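Local coordinates for possible transcriptional regulator, ArsR family protein (Rhodococcus sp. RHA1, PDB 3F6V) that probably binds DNA as a dimeric winged helix-turn-helix transcriptional regulator of the ArsR family, possibly acting as a repressor, at residues 52-57 / 98-103; 61-66 / 86-91; 94-99 / 110-115. All coordinates share one frame; numbering follows the deposited sequence. Where two conformers were deposited one is given.

Interaction 1 of 3, residues 52-57 / 98-103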
loop_
_atom_site.group_PDB
_atom_site.type_symbol
_atom_site.label_atom_id
_atom_site.label_comp_id
_atom_site.label_asym_id
_atom_site.label_seq_id
_atom_site.Cartn_x
_atom_site.Cartn_y
_atom_site.Cartn_z
ATOM N N LEU A 52 0.315 0.858 6.109
ATOM C CA LEU A 52 -0.128 0.769 4.753
ATOM C C LEU A 52 1.005 0.315 3.840
ATOM O O LEU A 52 0.805 -0.534 3.006
ATOM C CB LEU A 52 -0.722 2.123 4.347
ATOM C CG LEU A 52 -1.149 2.239 2.879
ATOM C CD1 LEU A 52 -2.140 1.208 2.430
ATOM C CD2 LEU A 52 -1.769 3.602 2.737
ATOM N N GLU A 53 2.203 0.854 4.015
ATOM C CA GLU A 53 3.344 0.392 3.235
ATOM C C GLU A 53 3.571 -1.113 3.457
ATOM O O GLU A 53 3.763 -1.857 2.509
ATOM C CB GLU A 53 4.582 1.204 3.599
ATOM C CG GLU A 53 5.828 0.789 2.871
ATOM C CD GLU A 53 7.044 1.625 3.261
ATOM O OE1 GLU A 53 7.065 2.219 4.360
ATOM O OE2 GLU A 53 7.998 1.642 2.453
ATOM N N VAL A 54 3.553 -1.550 4.712
ATOM C CA VAL A 54 3.786 -2.979 5.005
ATOM C C VAL A 54 2.696 -3.872 4.431
ATOM O O VAL A 54 2.966 -4.912 3.784
ATOM C CB VAL A 54 3.893 -3.186 6.535
ATOM C CG1 VAL A 54 3.784 -4.685 6.907
ATOM C CG2 VAL A 54 5.210 -2.594 7.006
ATOM N N ALA A 55 1.465 -3.469 4.649
ATOM C CA ALA A 55 0.331 -4.311 4.236
ATOM C C ALA A 55 0.205 -4.447 2.741
ATOM O O ALA A 55 -0.338 -5.432 2.246
ATOM C CB ALA A 55 -0.976 -3.804 4.801
ATOM N N ALA A 56 0.653 -3.425 2.001
ATOM C CA ALA A 56 0.417 -3.375 0.577
ATOM C C ALA A 56 1.253 -4.380 -0.229
ATOM O O ALA A 56 0.966 -4.619 -1.405
ATOM C CB ALA A 56 0.697 -1.974 0.066
ATOM N N GLU A 57 2.285 -4.983 0.368
ATOM C CA GLU A 57 3.068 -5.986 -0.325
ATOM C C GLU A 57 2.071 -7.133 -0.701
ATOM O O GLU A 57 1.278 -7.532 0.142
ATOM C CB GLU A 57 4.203 -6.447 0.601
ATOM C CG GLU A 57 5.335 -7.139 -0.082
ATOM C CD GLU A 57 5.109 -8.597 -0.393
ATOM O OE1 GLU A 57 4.144 -9.188 0.109
ATOM O OE2 GLU A 57 5.948 -9.156 -1.145
ATOM N N ALA A 98 4.330 -4.519 12.466
ATOM C CA ALA A 98 3.445 -3.413 12.077
ATOM C C ALA A 98 2.142 -3.340 12.851
ATOM O O ALA A 98 1.342 -2.450 12.614
ATOM C CB ALA A 98 3.198 -3.445 10.585
ATOM N N GLY A 99 1.899 -4.270 13.783
ATOM C CA GLY A 99 0.688 -4.266 14.563
ATOM C C GLY A 99 -0.559 -4.744 13.853
ATOM O O GLY A 99 -1.680 -4.530 14.363
ATOM N N LEU A 100 -0.391 -5.455 12.734
ATOM C CA LEU A 100 -1.524 -5.898 11.936
ATOM C C LEU A 100 -1.981 -7.322 12.268
ATOM O O LEU A 100 -3.138 -7.656 12.032
ATOM C CB LEU A 100 -1.171 -5.787 10.441
ATOM C CG LEU A 100 -1.021 -4.347 9.934
ATOM C CD1 LEU A 100 -0.311 -4.289 8.584
ATOM C CD2 LEU A 100 -2.461 -3.757 9.786
ATOM N N VAL A 101 -1.048 -8.124 12.766
ATOM C CA VAL A 101 -1.376 -9.506 13.190
ATOM C C VAL A 101 -0.748 -9.741 14.548
ATOM O O VAL A 101 0.148 -8.993 14.974
ATOM C CB VAL A 101 -0.920 -10.579 12.171
ATOM C CG1 VAL A 101 -1.536 -10.318 10.793
ATOM C CG2 VAL A 101 0.538 -10.650 12.071
ATOM N N THR A 102 -1.185 -10.823 15.202
ATOM C CA THR A 102 -0.762 -11.129 16.572
ATOM C C THR A 102 -0.484 -12.630 16.617
ATOM O O THR A 102 -1.313 -13.397 16.138
ATOM C CB THR A 102 -1.948 -10.774 17.543
ATOM O OG1 THR A 102 -2.353 -9.398 17.300
ATOM C CG2 THR A 102 -1.533 -10.942 18.968
ATOM N N PRO A 103 0.657 -13.023 17.178
ATOM C CA PRO A 103 1.019 -14.453 17.253
ATOM C C PRO A 103 0.588 -15.077 18.590
ATOM O O PRO A 103 0.472 -14.390 19.604
ATOM C CB PRO A 103 2.560 -14.405 17.206
ATOM C CG PRO A 103 2.878 -13.131 17.942
ATOM C CD PRO A 103 1.794 -12.148 17.575
#
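In the winged helix-turn-helix fold of ArsR-type regulators, the turn that leads out of the probable recognition helix packs against a short helix near the start of the ordered chain, and Val-54, Ala-55, Ala-98 and Leu-100 make that junction. It is a wholly apolar contact, with no hydrogen bond passing between 52-57 and 98-103. The CB of Ala-98 sits against the isopropyl group of Val-54, 3.9 Å from CG1 and 4.1 Å from CB, so that one methyl meets the branch point as well as its arms. Val-54 turns CG1 anti to its own backbone nitrogen (chi1 166°), the setting that also takes this methyl to within 4.4 Å of Leu-100 CD1. The same CD1 meets the CB of Ala-55 at 3.9 Å. A single leucine methyl therefore reaches two successive residues of the short helix.

Between the two contributors from 98-103 lies Gly-99, where the helix ends in a Schellman motif. Its positive phi (76°) turns the chain, and both Ala-98 and Leu-100 direct their CB atoms toward 52-57. All four touching residues are buried. Val-54 also packs on Val-94 of helix 85-97, whereas Ala-55 and Leu-100 both touch Leu-122 of helix 116-129. The second subunit packs against Ala-56, through its own Ala-56, and against Leu-52. Beyond Leu-100 the chain enters strand 101-106, which runs antiparallel to strand 109-114.

Interaction 2 of 3, residues 61-66 / 86-91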
loop_
_atom_site.group_PDB
_atom_site.type_symbol
_atom_site.label_atom_id
_atom_site.label_comp_id
_atom_site.label_asym_id
_atom_site.label_seq_id
_atom_site.Cartn_x
_atom_site.Cartn_y
_atom_site.Cartn_z
ATOM N N ARG A 61 -0.923 -8.765 1.552
ATOM C CA ARG A 61 -2.360 -8.503 1.341
ATOM C C ARG A 61 -3.147 -9.781 1.399
ATOM O O ARG A 61 -4.225 -9.825 2.035
ATOM C CB ARG A 61 -2.660 -7.833 -0.003
ATOM C CG ARG A 61 -2.053 -6.442 -0.075
ATOM C CD ARG A 61 -2.654 -5.598 -1.172
ATOM N NE ARG A 61 -2.727 -6.153 -2.491
ATOM C CZ ARG A 61 -1.979 -5.767 -3.545
ATOM N NH1 ARG A 61 -0.944 -4.944 -3.413
ATOM N NH2 ARG A 61 -2.261 -6.222 -4.735
ATOM N N ARG A 62 -2.624 -10.801 0.716
ATOM C CA ARG A 62 -3.366 -12.073 0.666
ATOM C C ARG A 62 -3.372 -12.735 2.049
ATOM O O ARG A 62 -4.384 -13.299 2.444
ATOM C CB ARG A 62 -2.744 -13.015 -0.365
ATOM C CG ARG A 62 -3.495 -14.318 -0.542
ATOM C CD ARG A 62 -4.904 -14.107 -1.061
ATOM N NE ARG A 62 -5.648 -15.363 -1.156
ATOM C CZ ARG A 62 -6.930 -15.489 -0.823
ATOM N NH1 ARG A 62 -7.630 -14.434 -0.367
ATOM N NH2 ARG A 62 -7.516 -16.672 -0.946
ATOM N N LEU A 63 -2.267 -12.632 2.792
ATOM C CA LEU A 63 -2.245 -13.233 4.135
ATOM C C LEU A 63 -3.298 -12.550 5.021
ATOM O O LEU A 63 -4.015 -13.211 5.779
ATOM C CB LEU A 63 -0.882 -13.088 4.785
ATOM C CG LEU A 63 0.199 -14.033 4.274
ATOM C CD1 LEU A 63 1.589 -13.589 4.683
ATOM C CD2 LEU A 63 -0.065 -15.462 4.798
ATOM N N VAL A 64 -3.414 -11.221 4.920
ATOM C CA VAL A 64 -4.428 -10.509 5.681
ATOM C C VAL A 64 -5.840 -10.994 5.288
ATOM O O VAL A 64 -6.680 -11.223 6.176
ATOM C CB VAL A 64 -4.227 -8.953 5.503
ATOM C CG1 VAL A 64 -5.468 -8.192 5.907
ATOM C CG2 VAL A 64 -2.998 -8.508 6.320
ATOM N N GLN A 65 -6.106 -11.136 3.977
ATOM C CA GLN A 65 -7.410 -11.686 3.543
ATOM C C GLN A 65 -7.663 -13.075 4.089
ATOM O O GLN A 65 -8.759 -13.332 4.608
ATOM C CB GLN A 65 -7.470 -11.747 2.050
ATOM C CG GLN A 65 -7.541 -10.352 1.423
ATOM C CD GLN A 65 -7.693 -10.459 -0.048
ATOM O OE1 GLN A 65 -7.137 -11.398 -0.665
ATOM N NE2 GLN A 65 -8.446 -9.525 -0.650
ATOM N N LEU A 66 -6.662 -13.940 4.011
ATOM C CA LEU A 66 -6.834 -15.295 4.513
ATOM C C LEU A 66 -7.194 -15.311 5.991
ATOM O O LEU A 66 -8.037 -16.115 6.442
ATOM C CB LEU A 66 -5.602 -16.133 4.226
ATOM C CG LEU A 66 -5.367 -16.485 2.777
ATOM C CD1 LEU A 66 -3.942 -16.990 2.577
ATOM C CD2 LEU A 66 -6.395 -17.513 2.239
ATOM N N SER A 86 9.109 -20.684 5.524
ATOM C CA SER A 86 10.034 -19.742 6.091
ATOM C C SER A 86 9.704 -18.337 5.549
ATOM O O SER A 86 9.689 -17.368 6.313
ATOM C CB SER A 86 11.463 -20.158 5.737
ATOM O OG SER A 86 12.386 -19.150 6.078
ATOM N N ALA A 87 9.446 -18.262 4.244
ATOM C CA ALA A 87 9.060 -17.014 3.565
ATOM C C ALA A 87 7.782 -16.420 4.128
ATOM O O ALA A 87 7.713 -15.196 4.400
ATOM C CB ALA A 87 8.919 -17.219 2.041
ATOM N N ILE A 88 6.777 -17.266 4.313
ATOM C CA ILE A 88 5.510 -16.840 4.845
ATOM C C ILE A 88 5.646 -16.445 6.302
ATOM O O ILE A 88 5.057 -15.443 6.748
ATOM C CB ILE A 88 4.454 -17.909 4.612
ATOM C CG1 ILE A 88 4.260 -18.105 3.102
ATOM C CG2 ILE A 88 3.139 -17.540 5.338
ATOM C CD1 ILE A 88 3.779 -16.835 2.339
ATOM N N SER A 89 6.362 -17.248 7.080
ATOM C CA SER A 89 6.726 -16.886 8.444
ATOM C C SER A 89 7.322 -15.455 8.549
ATOM O O SER A 89 6.905 -14.679 9.420
ATOM C CB SER A 89 7.709 -17.931 9.035
ATOM O OG SER A 89 7.909 -17.659 10.399
ATOM N N GLN A 90 8.269 -15.123 7.677
ATOM C CA GLN A 90 8.910 -13.804 7.708
ATOM C C GLN A 90 7.919 -12.680 7.382
ATOM O O GLN A 90 7.966 -11.623 8.022
ATOM C CB GLN A 90 10.107 -13.738 6.764
ATOM C CG GLN A 90 10.790 -12.389 6.747
ATOM C CD GLN A 90 12.034 -12.374 5.855
ATOM O OE1 GLN A 90 11.981 -12.751 4.674
ATOM N NE2 GLN A 90 13.159 -11.922 6.416
ATOM N N HIS A 91 7.046 -12.903 6.397
ATOM C CA HIS A 91 5.961 -11.915 6.090
ATOM C C HIS A 91 5.085 -11.742 7.331
ATOM O O HIS A 91 4.706 -10.605 7.673
ATOM C CB HIS A 91 5.085 -12.364 4.955
ATOM C CG HIS A 91 5.704 -12.177 3.624
ATOM N ND1 HIS A 91 6.011 -10.930 3.123
ATOM C CD2 HIS A 91 6.039 -13.067 2.663
ATOM C CE1 HIS A 91 6.518 -11.063 1.909
ATOM N NE2 HIS A 91 6.546 -12.350 1.604
#
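Leu-63 of helix 58-66 reaches toward Ile-88 and His-91 of helix 85-97, the latter being, by its place in the winged helix-turn-helix fold, the probable DNA-recognition helix. The tight part of the contact depends on the forked end of this one leucine. CD2 meets the CG2 methyl of Ile-88 at 3.9 Å, and CD1 lies 3.7 Å from CB of His-91, the leucine and histidine side chains crossing at about a right angle. Ile-88 places CG2 anti to its backbone nitrogen, and that branch, rather than the longer CG1 arm, makes the contact. Leu-77 of helix 74-78 and Phe-81 also touch Leu-63, joining it to the preceding part of the helix-turn-helix.

The looser, solvent side is polar. Arg-62 is exposed, and its NH1 donates to OE1 of Gln-65 at 3.1 Å, a bond within the helix, i to i+3. Arg-61 is set apart from this side and faces the dimer interface, where its NH2 forms a salt bridge with Asp-50 of the second subunit. At the histidine end, ND1 of His-91 accepts a weak hydrogen bond from Arg-60.

The bond between Arg-62 and Gln-65 is bent: the N-H...O angle is 150°, and the donor stands 44° above the carbonyl plane instead of lying on a lone pair, while CD2 of Leu-66 rests 3.5 Å above one face of the guanidinium, offset toward its rim.

Interaction 3 of 3, residues 94-99 / 110-115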
loop_
_atom_site.group_PDB
_atom_site.type_symbol
_atom_site.label_atom_id
_atom_site.label_comp_id
_atom_site.label_asym_id
_atom_site.label_seq_id
_atom_site.Cartn_x
_atom_site.Cartn_y
_atom_site.Cartn_z
ATOM N N VAL A 94 6.797 -9.522 9.850
ATOM C CA VAL A 94 6.723 -8.104 9.434
ATOM C C VAL A 94 5.331 -7.550 9.773
ATOM O O VAL A 94 5.196 -6.422 10.326
ATOM C CB VAL A 94 7.081 -7.945 7.955
ATOM C CG1 VAL A 94 6.938 -6.495 7.537
ATOM C CG2 VAL A 94 8.555 -8.314 7.714
ATOM N N LEU A 95 4.277 -8.312 9.459
ATOM C CA LEU A 95 2.922 -7.854 9.747
ATOM C C LEU A 95 2.748 -7.710 11.283
ATOM O O LEU A 95 2.017 -6.838 11.767
ATOM C CB LEU A 95 1.926 -8.878 9.234
ATOM C CG LEU A 95 1.756 -8.794 7.719
ATOM C CD1 LEU A 95 0.993 -10.050 7.239
ATOM C CD2 LEU A 95 0.941 -7.578 7.338
ATOM N N THR A 96 3.414 -8.576 12.066
ATOM C CA THR A 96 3.308 -8.523 13.520
ATOM C C THR A 96 3.962 -7.247 14.043
ATOM O O THR A 96 3.380 -6.516 14.872
ATOM C CB THR A 96 4.011 -9.721 14.193
ATOM O OG1 THR A 96 3.327 -10.931 13.835
ATOM C CG2 THR A 96 3.955 -9.569 15.716
ATOM N N GLU A 97 5.132 -6.935 13.503
ATOM C CA GLU A 97 5.860 -5.734 13.904
ATOM C C GLU A 97 5.045 -4.476 13.582
ATOM O O GLU A 97 5.057 -3.503 14.346
ATOM C CB GLU A 97 7.228 -5.699 13.226
ATOM C CG GLU A 97 8.220 -4.653 13.780
ATOM C CD GLU A 97 8.614 -4.882 15.259
ATOM O OE1 GLU A 97 8.125 -5.839 15.894
ATOM O OE2 GLU A 97 9.407 -4.088 15.798
ATOM N N ALA A 98 4.330 -4.519 12.466
ATOM C CA ALA A 98 3.445 -3.413 12.077
ATOM C C ALA A 98 2.142 -3.340 12.851
ATOM O O ALA A 98 1.342 -2.450 12.614
ATOM C CB ALA A 98 3.198 -3.445 10.585
ATOM N N GLY A 99 1.899 -4.270 13.783
ATOM C CA GLY A 99 0.688 -4.266 14.563
ATOM C C GLY A 99 -0.559 -4.744 13.853
ATOM O O GLY A 99 -1.680 -4.530 14.363
ATOM N N ARG A 110 2.208 -22.445 15.667
ATOM C CA ARG A 110 2.220 -21.031 15.934
ATOM C C ARG A 110 1.013 -20.577 15.151
ATOM O O ARG A 110 0.828 -20.968 13.992
ATOM C CB ARG A 110 3.475 -20.393 15.379
ATOM C CG ARG A 110 3.596 -18.928 15.672
ATOM C CD ARG A 110 5.042 -18.548 15.575
ATOM N NE ARG A 110 5.314 -17.127 15.751
ATOM C CZ ARG A 110 5.521 -16.539 16.924
ATOM N NH1 ARG A 110 5.452 -17.239 18.050
ATOM N NH2 ARG A 110 5.793 -15.246 16.969
ATOM N N TYR A 111 0.196 -19.769 15.805
ATOM C CA TYR A 111 -1.029 -19.227 15.227
ATOM C C TYR A 111 -0.936 -17.723 15.059
ATOM O O TYR A 111 -0.347 -17.041 15.907
ATOM C CB TYR A 111 -2.192 -19.494 16.164
ATOM C CG TYR A 111 -2.585 -20.946 16.281
ATOM C CD1 TYR A 111 -3.491 -21.536 15.403
ATOM C CD2 TYR A 111 -2.034 -21.726 17.280
ATOM C CE1 TYR A 111 -3.902 -22.879 15.554
ATOM C CE2 TYR A 111 -2.383 -23.063 17.425
ATOM C CZ TYR A 111 -3.296 -23.626 16.574
ATOM O OH TYR A 111 -3.630 -24.976 16.739
ATOM N N TYR A 112 -1.523 -17.216 13.982
ATOM C CA TYR A 112 -1.613 -15.764 13.751
ATOM C C TYR A 112 -3.060 -15.376 13.578
ATOM O O TYR A 112 -3.852 -16.125 13.036
ATOM C CB TYR A 112 -0.821 -15.383 12.504
ATOM C CG TYR A 112 0.660 -15.281 12.801
ATOM C CD1 TYR A 112 1.203 -14.109 13.346
ATOM C CD2 TYR A 112 1.493 -16.365 12.600
ATOM C CE1 TYR A 112 2.538 -14.025 13.674
ATOM C CE2 TYR A 112 2.880 -16.302 12.912
ATOM C CZ TYR A 112 3.377 -15.130 13.482
ATOM O OH TYR A 112 4.712 -15.020 13.784
ATOM N N ARG A 113 -3.400 -14.176 14.033
ATOM C CA ARG A 113 -4.742 -13.630 13.893
ATOM C C ARG A 113 -4.632 -12.123 13.601
ATOM O O ARG A 113 -3.654 -11.473 13.980
ATOM C CB ARG A 113 -5.546 -13.869 15.180
ATOM C CG ARG A 113 -5.048 -13.093 16.401
ATOM C CD ARG A 113 -5.775 -13.656 17.641
ATOM N NE ARG A 113 -5.507 -12.871 18.846
ATOM C CZ ARG A 113 -4.433 -13.011 19.625
ATOM N NH1 ARG A 113 -3.506 -13.952 19.366
ATOM N NH2 ARG A 113 -4.309 -12.247 20.712
ATOM N N LEU A 114 -5.661 -11.593 12.959
ATOM C CA LEU A 114 -5.696 -10.155 12.678
ATOM C C LEU A 114 -5.881 -9.353 13.930
ATOM O O LEU A 114 -6.618 -9.762 14.850
ATOM C CB LEU A 114 -6.830 -9.824 11.680
ATOM C CG LEU A 114 -6.540 -10.321 10.260
ATOM C CD1 LEU A 114 -7.759 -10.321 9.399
ATOM C CD2 LEU A 114 -5.424 -9.539 9.625
ATOM N N ASP A 115 -5.212 -8.178 13.989
ATOM C CA ASP A 115 -5.386 -7.259 15.102
ATOM C C ASP A 115 -6.228 -6.055 14.638
ATOM O O ASP A 115 -5.724 -5.224 13.844
ATOM C CB ASP A 115 -4.017 -6.781 15.582
ATOM C CG ASP A 115 -4.096 -5.974 16.839
ATOM O OD1 ASP A 115 -5.213 -5.497 17.197
ATOM O OD2 ASP A 115 -3.026 -5.875 17.515
HETATM O O HOH W 1 5.414 -12.834 15.083
#
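The last turn of helix 85-97 lies beside the end of strand 109-114, with CA atoms 8.8 Å apart at Thr-96 and Tyr-112 but 6.8 Å apart at Gly-99 and Asp-115, where the helix has closed in a Schellman motif. Thr-96 meets the phenol ring at its edge: OG1 lies 3.2 Å from CE1 of Tyr-112, near the ring plane, and the two side chains cross at about a right angle. With OG1 beside the backbone nitrogen of Thr-96 (chi1 -65°), the hydroxyl bonds to the carbonyl oxygen of Leu-92 one turn back in the helix while facing the tyrosine.

A water in the plane of that ring donates to Thr-96 OG1 at 3.1 Å and lies 2.6 Å from the hydroxyl oxygen, OH, of Tyr-112, to which it is hydrogen-bonded. In one of its two deposited conformers Arg-110 also gives a hydrogen bond to this water through NH2, and its NE donates to Tyr-112 OH at 2.9 Å (N-H...O angle 153°). Farther along, the carbonyl oxygen of Gly-99 rests 3.5 Å from CB of Asp-115, whose OD1 caps the backbone nitrogen of Gln-117 at the start of helix 116-129.

No hydrogen bond passes directly from helix to strand across this contact; the water between Thr-96 OG1 and the Tyr-112 hydroxyl makes the polar link.

The three contacts lie within one ArsR-type winged helix-turn-helix domain, their centres 7 to 9 Å apart. Interaction 2 falls within the span of chain between the two segments of interaction 1; interaction 3 opens later, sharing Ala-98 and Gly-99 with interaction 1. Helix 85-97 is central: interaction 2 uses its earlier turns and interaction 3 its last, while interaction 1 takes up the turn behind it. Strands 101-106 and 109-114, neighbours in the antiparallel sheet, tie interactions 1 and 3 together through backbone bonds. Interactions 1 and 2 border the second subunit most, and interaction 3 reaches it through Leu-114, so the helices around the probable DNA-reading helix lie next to the dimer interface.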